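Nigritoxine (Vibrio nigripulchritudo, PDB 5M41) is a bacterial toxin, built on a new fold, that acts against crustaceans and insects. Local coordinates at residues D77-G82 with F88-R93; V48-R53 with A214-L219; Q496-E501 with R541-A546. All coordinates share one frame; numbering follows the deposited sequence.

Interaction 1 (D77-G82 with F88-R93); sequences DIYTYG and FMPDAR
Asp77 opens the contact through its backbone: its O lies 3.4 Å from Pro90 CD, and one water donates to both Asp77 O and Pro90 O, bridging the strands. Its carboxylate reaches CG of the poorly ordered Arg93, but Asp77 OD2 stays 4.0 Å from Arg93 NE and well out of the guanidinium plane, so only opposite charges relate the carboxylate to the guanidinium. Ile78 sends CD1 alongside Met89 CG at 3.7 Å. Tyr79 pairs with Phe88 through two backbone hydrogen bonds, Tyr79 N to Phe88 O at 2.9 Å and Phe88 N to Tyr79 O at 3.0 Å. With Phe88 CG anti to its backbone N (chi1 -159°) and Tyr79 CG anti to the carbonyl carbon (chi1 -54°), their rings run side by side, rim to rim, with planes only 4° apart. Pro90 CG sits over one face of the Tyr79 ring in a CH-pi contact, 4.0 Å from the centroid, while the phenol oxygen is hydrogen-bonded to Ser95 O. Tyr81 lays its OH 3.2 Å from Phe88 CB. Strands 77-80 and 86-90 thus form a beta hairpin within a five-stranded antiparallel sheet, 86-90 central beside 98-102 and 77-80 beside 170-173.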
loop_
_atom_site.group_PDB
_atom_site.type_symbol
_atom_site.label_atom_id
_atom_site.label_comp_id
_atom_site.label_asym_id
_atom_site.label_seq_id
_atom_site.Cartn_x
_atom_site.Cartn_y
_atom_site.Cartn_z
ATOM N N ASP A 77 -2.962 -52.945 13.330
ATOM C CA ASP A 77 -2.929 -52.689 14.769
ATOM C C ASP A 77 -1.886 -51.634 15.144
ATOM O O ASP A 77 -0.749 -51.660 14.660
ATOM C CB ASP A 77 -2.605 -53.971 15.562
ATOM C CG ASP A 77 -3.704 -55.017 15.498
ATOM O OD1 ASP A 77 -4.760 -54.791 14.877
ATOM O OD2 ASP A 77 -3.508 -56.089 16.097
ATOM N N ILE A 78 -2.278 -50.739 16.044
ATOM C CA ILE A 78 -1.384 -49.727 16.612
ATOM C C ILE A 78 -1.557 -49.787 18.121
ATOM O O ILE A 78 -2.671 -49.968 18.599
ATOM C CB ILE A 78 -1.777 -48.294 16.144
ATOM C CG1 ILE A 78 -1.533 -48.111 14.643
ATOM C CG2 ILE A 78 -1.022 -47.237 16.925
ATOM C CD1 ILE A 78 -0.095 -48.285 14.200
ATOM N N TYR A 79 -0.481 -49.626 18.886
ATOM C CA TYR A 79 -0.642 -49.444 20.323
ATOM C C TYR A 79 -0.582 -47.951 20.652
ATOM O O TYR A 79 0.291 -47.241 20.154
ATOM C CB TYR A 79 0.445 -50.156 21.124
ATOM C CG TYR A 79 0.632 -51.638 20.832
ATOM C CD1 TYR A 79 -0.441 -52.444 20.474
ATOM C CD2 TYR A 79 1.884 -52.236 20.966
ATOM C CE1 TYR A 79 -0.271 -53.805 20.215
ATOM C CE2 TYR A 79 2.070 -53.597 20.718
ATOM C CZ TYR A 79 0.986 -54.374 20.344
ATOM O OH TYR A 79 1.132 -55.723 20.093
ATOM N N THR A 80 -1.479 -47.502 21.526
ATOM C CA THR A 80 -1.481 -46.129 21.978
ATOM C C THR A 80 -0.904 -46.048 23.384
ATOM O O THR A 80 -0.857 -47.050 24.101
ATOM C CB THR A 80 -2.899 -45.524 21.967
ATOM O OG1 THR A 80 -3.765 -46.336 22.764
ATOM C CG2 THR A 80 -3.418 -45.437 20.541
ATOM N N TYR A 81 -0.463 -44.856 23.752
ATOM C CA TYR A 81 0.293 -44.633 24.971
ATOM C C TYR A 81 -0.222 -43.365 25.604
ATOM O O TYR A 81 -0.677 -42.450 24.898
ATOM C CB TYR A 81 1.743 -44.316 24.613
ATOM C CG TYR A 81 2.594 -45.423 24.039
ATOM C CD1 TYR A 81 2.638 -46.683 24.632
ATOM C CD2 TYR A 81 3.432 -45.175 22.964
ATOM C CE1 TYR A 81 3.459 -47.693 24.131
ATOM C CE2 TYR A 81 4.255 -46.171 22.443
ATOM C CZ TYR A 81 4.266 -47.419 23.036
ATOM O OH TYR A 81 5.088 -48.390 22.546
ATOM N N GLY A 82 -0.062 -43.263 26.915
ATOM C CA GLY A 82 -0.151 -41.957 27.586
ATOM C C GLY A 82 1.074 -41.111 27.282
ATOM O O GLY A 82 1.799 -40.732 28.189
ATOM N N PHE A 88 2.974 -47.090 18.925
ATOM C CA PHE A 88 3.766 -48.275 18.528
ATOM C C PHE A 88 3.122 -49.014 17.370
ATOM O O PHE A 88 1.891 -49.191 17.341
ATOM C CB PHE A 88 3.872 -49.253 19.702
ATOM C CG PHE A 88 5.031 -50.229 19.596
ATOM C CD1 PHE A 88 6.336 -49.817 19.856
ATOM C CD2 PHE A 88 4.803 -51.563 19.302
ATOM C CE1 PHE A 88 7.396 -50.712 19.781
ATOM C CE2 PHE A 88 5.864 -52.473 19.226
ATOM C CZ PHE A 88 7.158 -52.042 19.484
ATOM N N MET A 89 3.956 -49.458 16.429
ATOM C CA MET A 89 3.503 -50.289 15.331
ATOM C C MET A 89 4.088 -51.701 15.517
ATOM O O MET A 89 5.240 -51.955 15.164
ATOM C CB MET A 89 3.937 -49.692 14.000
ATOM C CG MET A 89 3.634 -48.200 13.887
ATOM S SD MET A 89 4.192 -47.579 12.298
ATOM C CE MET A 89 2.965 -48.411 11.290
ATOM N N PRO A 90 3.306 -52.609 16.114
ATOM C CA PRO A 90 3.821 -53.955 16.371
ATOM C C PRO A 90 4.015 -54.691 15.059
ATOM O O PRO A 90 3.244 -54.465 14.104
ATOM C CB PRO A 90 2.706 -54.601 17.186
ATOM C CG PRO A 90 1.462 -53.906 16.707
ATOM C CD PRO A 90 1.906 -52.475 16.537
ATOM N N ASP A 91 5.050 -55.541 15.008
ATOM C CA ASP A 91 5.352 -56.286 13.792
ATOM C C ASP A 91 4.398 -57.457 13.561
ATOM O O ASP A 91 4.346 -57.999 12.463
ATOM C CB ASP A 91 6.828 -56.729 13.721
ATOM C CG ASP A 91 7.316 -57.423 14.986
ATOM O OD1 ASP A 91 6.513 -58.054 15.729
ATOM O OD2 ASP A 91 8.535 -57.309 15.250
ATOM N N ALA A 92 3.630 -57.807 14.587
ATOM C CA ALA A 92 2.612 -58.839 14.503
ATOM C C ALA A 92 1.570 -58.634 15.597
ATOM O O ALA A 92 1.844 -57.969 16.602
ATOM C CB ALA A 92 3.257 -60.228 14.632
ATOM N N ARG A 93 0.388 -59.217 15.422
ATOM C CA ARG A 93 -0.670 -59.133 16.434
ATOM C C ARG A 93 -0.223 -59.510 17.846
ATOM O O ARG A 93 0.136 -60.653 18.108
ATOM C CB ARG A 93 -1.897 -59.948 16.018
ATOM C CG ARG A 93 -2.906 -59.115 15.251
ATOM C CD ARG A 93 -4.101 -59.910 14.747
ATOM N NE ARG A 93 -4.919 -59.097 13.841
ATOM C CZ ARG A 93 -4.690 -58.948 12.535
ATOM N NH1 ARG A 93 -3.666 -59.559 11.947
ATOM N NH2 ARG A 93 -5.492 -58.184 11.809
HETATM O O HOH W 1 1.707 -52.268 13.225
#

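Interaction 2 (V48-R53 with A214-L219); sequences VLSQIR and AAREPL
A single polar side-chain contact, without a direct hydrogen bond, joins Ser50 on helix 34-54 to Arg216, near the C-terminal end of helix 206-215. The backbones stay well apart, with 9.4 Å between Ser50 CA and Arg216 CA, and the two segments bury a modest 98 Å² between them; the arginine spans the distance. Its chain starts with CG anti to the carbonyl carbon (chi1 -56°), runs straight through chi2, then bends at chi3 (87°), which turns the guanidinium so that a face, rather than its N-H edge, is presented to the serine. Ser50 OG lies 2.9 Å above that plane, displaced toward the rim, and is 3.0 Å from Arg216 NE. The NE hydrogen lies in the guanidinium plane and cannot point at an oxygen above it, so the short separation is a van der Waals approach over the face and not a hydrogen bond. The serine methylene shares in it: Ser50 CB is 3.4 Å from Arg216 CZ and 3.5 Å from Arg216 NH2. The hydroxyl is instead hydrogen-bonded to Ile46 O, one turn earlier in its own helix, with a weak bond to Tyr64 OH besides. Arg216 NH1 has a long, weak ion pair with Glu47, which may partly offset the nearby positive charge of Arg53, whose NH2 is 5.3 Å from Arg216 NH2. Arg53 in turn makes a cation-pi contact with Tyr64. Tyr64, on helix 62-67, also touches the Arg216 side chain and Leu49, so the serine-arginine pair sits beside that short helix, while Ala214 and Glu217 pack on Phe43 farther back along helix 34-54 and Ile52 leans on Tyr110 of strand 110-113.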
loop_
_atom_site.group_PDB
_atom_site.type_symbol
_atom_site.label_atom_id
_atom_site.label_comp_id
_atom_site.label_asym_id
_atom_site.label_seq_id
_atom_site.Cartn_x
_atom_site.Cartn_y
_atom_site.Cartn_z
ATOM N N VAL A 48 5.968 -40.043 8.086
ATOM C CA VAL A 48 6.869 -40.937 8.811
ATOM C C VAL A 48 6.777 -42.362 8.243
ATOM O O VAL A 48 7.797 -43.030 8.075
ATOM C CB VAL A 48 6.663 -40.859 10.348
ATOM C CG1 VAL A 48 7.494 -41.902 11.085
ATOM C CG2 VAL A 48 6.997 -39.454 10.840
ATOM N N LEU A 49 5.567 -42.809 7.915
ATOM C CA LEU A 49 5.420 -44.076 7.211
ATOM C C LEU A 49 6.203 -44.099 5.888
ATOM O O LEU A 49 6.850 -45.107 5.612
ATOM C CB LEU A 49 3.956 -44.450 6.980
ATOM C CG LEU A 49 3.055 -44.586 8.206
ATOM C CD1 LEU A 49 1.641 -44.896 7.750
ATOM C CD2 LEU A 49 3.553 -45.667 9.164
ATOM N N SER A 50 6.175 -43.017 5.091
ATOM C CA SER A 50 6.965 -42.961 3.847
ATOM C C SER A 50 8.449 -43.156 4.131
ATOM O O SER A 50 9.150 -43.859 3.401
ATOM C CB SER A 50 6.791 -41.637 3.095
ATOM O OG SER A 50 5.423 -41.414 2.814
ATOM N N GLN A 51 8.926 -42.529 5.198
ATOM C CA GLN A 51 10.320 -42.660 5.564
ATOM C C GLN A 51 10.650 -44.094 6.008
ATOM O O GLN A 51 11.681 -44.656 5.612
ATOM C CB GLN A 51 10.724 -41.609 6.596
ATOM C CG GLN A 51 12.219 -41.608 6.886
ATOM C CD GLN A 51 12.642 -40.547 7.890
ATOM O OE1 GLN A 51 13.799 -40.516 8.325
ATOM N NE2 GLN A 51 11.711 -39.681 8.269
ATOM N N ILE A 52 9.756 -44.695 6.790
ATOM C CA ILE A 52 9.926 -46.088 7.211
ATOM C C ILE A 52 9.965 -47.001 5.978
ATOM O O ILE A 52 10.821 -47.884 5.876
ATOM C CB ILE A 52 8.815 -46.563 8.180
ATOM C CG1 ILE A 52 8.942 -45.874 9.540
ATOM C CG2 ILE A 52 8.883 -48.080 8.368
ATOM C CD1 ILE A 52 7.695 -45.979 10.393
ATOM N N ARG A 53 9.040 -46.772 5.050
ATOM C CA ARG A 53 8.924 -47.602 3.873
ATOM C C ARG A 53 10.194 -47.564 3.026
ATOM O O ARG A 53 10.769 -48.613 2.737
ATOM C CB ARG A 53 7.700 -47.213 3.047
ATOM C CG ARG A 53 7.441 -48.145 1.873
ATOM C CD ARG A 53 5.987 -48.123 1.435
ATOM N NE ARG A 53 5.577 -46.829 0.879
ATOM C CZ ARG A 53 5.835 -46.420 -0.363
ATOM N NH1 ARG A 53 6.521 -47.197 -1.201
ATOM N NH2 ARG A 53 5.409 -45.227 -0.767
ATOM N N ALA A 214 1.526 -33.613 3.562
ATOM C CA ALA A 214 0.528 -32.983 2.714
ATOM C C ALA A 214 1.055 -32.748 1.280
ATOM O O ALA A 214 0.282 -32.865 0.345
ATOM C CB ALA A 214 0.021 -31.692 3.336
ATOM N N ALA A 215 2.349 -32.428 1.118
ATOM C CA ALA A 215 2.933 -32.198 -0.210
ATOM C C ALA A 215 3.022 -33.474 -1.025
ATOM O O ALA A 215 3.108 -33.402 -2.231
ATOM C CB ALA A 215 4.325 -31.574 -0.107
ATOM N N ARG A 216 3.010 -34.628 -0.355
ATOM C CA ARG A 216 2.969 -35.938 -0.998
ATOM C C ARG A 216 1.599 -36.288 -1.524
ATOM O O ARG A 216 1.490 -37.203 -2.288
ATOM C CB ARG A 216 3.315 -37.070 -0.011
ATOM C CG ARG A 216 4.632 -36.962 0.695
ATOM C CD ARG A 216 4.804 -38.179 1.592
ATOM N NE ARG A 216 5.406 -39.233 0.804
ATOM C CZ ARG A 216 6.716 -39.330 0.598
ATOM N NH1 ARG A 216 7.557 -38.464 1.166
ATOM N NH2 ARG A 216 7.181 -40.299 -0.150
ATOM N N GLU A 217 0.548 -35.620 -1.054
ATOM C CA GLU A 217 -0.824 -35.980 -1.434
ATOM C C GLU A 217 -1.061 -35.797 -2.962
ATOM O O GLU A 217 -1.054 -34.679 -3.438
ATOM C CB GLU A 217 -1.803 -35.126 -0.615
ATOM C CG GLU A 217 -3.266 -35.496 -0.742
ATOM C CD GLU A 217 -3.591 -36.825 -0.073
ATOM O OE1 GLU A 217 -2.728 -37.372 0.656
ATOM O OE2 GLU A 217 -4.717 -37.317 -0.276
ATOM N N PRO A 218 -1.275 -36.893 -3.728
ATOM C CA PRO A 218 -1.231 -36.743 -5.205
ATOM C C PRO A 218 -2.248 -35.741 -5.697
ATOM O O PRO A 218 -3.431 -35.821 -5.333
ATOM C CB PRO A 218 -1.579 -38.147 -5.709
ATOM C CG PRO A 218 -1.108 -39.046 -4.613
ATOM C CD PRO A 218 -1.516 -38.299 -3.350
ATOM N N LEU A 219 -1.780 -34.765 -6.473
ATOM C CA LEU A 219 -2.675 -33.811 -7.141
ATOM C C LEU A 219 -3.390 -32.843 -6.187
ATOM O O LEU A 219 -4.363 -32.194 -6.576
ATOM C CB LEU A 219 -3.725 -34.555 -7.976
ATOM C CG LEU A 219 -3.269 -35.771 -8.781
ATOM C CD1 LEU A 219 -4.467 -36.360 -9.532
ATOM C CD2 LEU A 219 -2.149 -35.371 -9.733
#

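Interaction 3 (Q496-E501 with R541-A546); sequences QVYINE and RDFPYA
Tyr498 leaves its strand with CB directed at the segment 541-546, and CG anti to the backbone N (chi1 171°) carries the ring toward Phe543. From CG the ring divides. On one branch CD2 lies 4.0 Å from Phe543 CE1, and CE2 beyond it is 4.1 Å from the same Phe543 CE1. The face turned from Phe543 has the backbone N of Asn500 over its centre, 4.1 Å above the plane. At the tip, OH is hydrogen-bonded to Asp551 OD2 on helix 546-555, which fixes the far end of the ring. Phe543 brings its edge toward the tyrosine face in an offset edge-to-face pair: the planes stand 85° apart and the centroids 5.8 Å, with Tyr498 CD2 near the plane of the phenylalanine ring. Both side chains touch Ile509 of strand 505-515 and Glu548 of helix 546-555. Tyr498 belongs to strand 496-500 and Phe543 to the loop leaving strand 538-542, the outermost strands of a four-stranded antiparallel sheet, their CA atoms 11.1 Å apart. Between these segments the contact is purely apolar, held by ring packing and the weak electrostatics of an edge meeting a face, while the tyrosine's polar anchor comes from the helix.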
loop_
_atom_site.group_PDB
_atom_site.type_symbol
_atom_site.label_atom_id
_atom_site.label_comp_id
_atom_site.label_asym_id
_atom_site.label_seq_id
_atom_site.Cartn_x
_atom_site.Cartn_y
_atom_site.Cartn_z
ATOM N N GLN A 496 10.208 33.483 -4.436
ATOM C CA GLN A 496 9.717 32.499 -3.509
ATOM C C GLN A 496 10.774 31.485 -3.090
ATOM O O GLN A 496 11.547 30.983 -3.919
ATOM C CB GLN A 496 8.513 31.807 -4.151
ATOM C CG GLN A 496 7.435 31.444 -3.170
ATOM C CD GLN A 496 6.722 32.634 -2.579
ATOM O OE1 GLN A 496 6.388 33.581 -3.274
ATOM N NE2 GLN A 496 6.441 32.562 -1.298
ATOM N N VAL A 497 10.807 31.166 -1.798
ATOM C CA VAL A 497 11.799 30.217 -1.307
ATOM C C VAL A 497 11.283 28.787 -1.483
ATOM O O VAL A 497 10.387 28.338 -0.769
ATOM C CB VAL A 497 12.224 30.466 0.165
ATOM C CG1 VAL A 497 13.178 29.374 0.619
ATOM C CG2 VAL A 497 12.892 31.828 0.324
ATOM N N TYR A 498 11.857 28.088 -2.449
ATOM C CA TYR A 498 11.537 26.705 -2.680
ATOM C C TYR A 498 12.421 25.825 -1.801
ATOM O O TYR A 498 13.656 25.889 -1.877
ATOM C CB TYR A 498 11.690 26.351 -4.166
ATOM C CG TYR A 498 11.574 24.875 -4.438
ATOM C CD1 TYR A 498 10.481 24.141 -3.970
ATOM C CD2 TYR A 498 12.559 24.209 -5.147
ATOM C CE1 TYR A 498 10.381 22.782 -4.209
ATOM C CE2 TYR A 498 12.472 22.848 -5.384
ATOM C CZ TYR A 498 11.381 22.142 -4.920
ATOM O OH TYR A 498 11.310 20.793 -5.162
ATOM N N ILE A 499 11.781 25.019 -0.959
ATOM C CA ILE A 499 12.501 24.049 -0.132
ATOM C C ILE A 499 12.475 22.680 -0.789
ATOM O O ILE A 499 11.445 21.999 -0.816
ATOM C CB ILE A 499 11.953 23.968 1.309
ATOM C CG1 ILE A 499 11.949 25.361 1.948
ATOM C CG2 ILE A 499 12.797 22.997 2.135
ATOM C CD1 ILE A 499 10.968 25.518 3.091
ATOM N N ASN A 500 13.620 22.304 -1.347
ATOM C CA ASN A 500 13.784 21.032 -2.027
ATOM C C ASN A 500 14.033 19.989 -0.965
ATOM O O ASN A 500 15.125 19.930 -0.387
ATOM C CB ASN A 500 14.966 21.122 -2.996
ATOM C CG ASN A 500 15.042 19.946 -3.946
ATOM O OD1 ASN A 500 14.870 18.789 -3.547
ATOM N ND2 ASN A 500 15.325 20.239 -5.219
ATOM N N GLU A 501 13.012 19.188 -0.683
ATOM C CA GLU A 501 13.079 18.228 0.409
ATOM C C GLU A 501 14.118 17.124 0.169
ATOM O O GLU A 501 14.665 16.566 1.128
ATOM C CB GLU A 501 11.698 17.627 0.685
ATOM C CG GLU A 501 10.724 18.552 1.406
ATOM C CD GLU A 501 9.268 18.149 1.174
ATOM O OE1 GLU A 501 8.835 18.165 0.002
ATOM O OE2 GLU A 501 8.549 17.815 2.142
ATOM N N ARG A 541 18.761 30.183 -13.672
ATOM C CA ARG A 541 18.576 28.939 -14.424
ATOM C C ARG A 541 17.197 28.279 -14.209
ATOM O O ARG A 541 16.575 28.414 -13.141
ATOM C CB ARG A 541 19.712 27.947 -14.140
ATOM C CG ARG A 541 19.738 27.407 -12.716
ATOM C CD ARG A 541 21.074 26.772 -12.341
ATOM N NE ARG A 541 21.205 26.731 -10.885
ATOM C CZ ARG A 541 22.353 26.718 -10.212
ATOM N NH1 ARG A 541 23.526 26.733 -10.845
ATOM N NH2 ARG A 541 22.315 26.704 -8.887
ATOM N N ASP A 542 16.751 27.560 -15.237
ATOM C CA ASP A 542 15.500 26.779 -15.199
ATOM C C ASP A 542 15.521 25.698 -14.124
ATOM O O ASP A 542 16.592 25.268 -13.692
ATOM C CB ASP A 542 15.289 26.076 -16.542
ATOM C CG ASP A 542 14.939 27.030 -17.659
ATOM O OD1 ASP A 542 14.499 28.160 -17.375
ATOM O OD2 ASP A 542 15.106 26.647 -18.831
ATOM N N PHE A 543 14.339 25.239 -13.712
ATOM C CA PHE A 543 14.256 23.946 -13.043
ATOM C C PHE A 543 14.859 22.908 -13.989
ATOM O O PHE A 543 14.569 22.916 -15.188
ATOM C CB PHE A 543 12.813 23.587 -12.681
ATOM C CG PHE A 543 12.296 24.300 -11.455
ATOM C CD1 PHE A 543 12.817 24.022 -10.202
ATOM C CD2 PHE A 543 11.293 25.244 -11.557
ATOM C CE1 PHE A 543 12.345 24.672 -9.070
ATOM C CE2 PHE A 543 10.814 25.898 -10.431
ATOM C CZ PHE A 543 11.346 25.617 -9.185
ATOM N N PRO A 544 15.732 22.037 -13.468
ATOM C CA PRO A 544 16.404 21.085 -14.353
ATOM C C PRO A 544 15.449 20.029 -14.919
ATOM O O PRO A 544 15.668 19.530 -16.022
ATOM C CB PRO A 544 17.464 20.445 -13.449
ATOM C CG PRO A 544 16.920 20.586 -12.069
ATOM C CD PRO A 544 16.187 21.910 -12.072
ATOM N N TYR A 545 14.386 19.709 -14.193
ATOM C CA TYR A 545 13.404 18.763 -14.715
ATOM C C TYR A 545 11.982 19.062 -14.207
ATOM O O TYR A 545 11.799 19.685 -13.155
ATOM C CB TYR A 545 13.856 17.312 -14.443
ATOM C CG TYR A 545 13.838 16.900 -12.984
ATOM C CD1 TYR A 545 12.822 16.063 -12.490
ATOM C CD2 TYR A 545 14.832 17.328 -12.089
ATOM C CE1 TYR A 545 12.785 15.672 -11.156
ATOM C CE2 TYR A 545 14.799 16.942 -10.747
ATOM C CZ TYR A 545 13.772 16.115 -10.292
ATOM O OH TYR A 545 13.719 15.722 -8.977
ATOM N N ALA A 546 10.986 18.630 -14.977
ATOM C CA ALA A 546 9.572 18.918 -14.697
ATOM C C ALA A 546 9.159 18.575 -13.257
ATOM O O ALA A 546 8.437 19.341 -12.614
ATOM C CB ALA A 546 8.669 18.205 -15.711
#

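In the fold
Interactions 1 and 2 belong to one part of the elongated chain, with centres about 20 Å apart, and meet directly: Met89 CE of the hairpin packs 3.5 Å from Leu49 CD2 on helix 34-54, and Met89 SD also approaches Ile52 CD1. In sequence the hairpin falls within the span that interaction 2 brings together. Interaction 3 comes later in the chain and across its centre, with nearest atoms about 64 Å from interaction 1 and about 49 Å from interaction 2. The magnesium ion is bound at Val189, Glu192 and Asp195, which belong to none of the three contacts, although helix 177-191, carrying Val189, packs on the hairpin through Leu177 and Ile180.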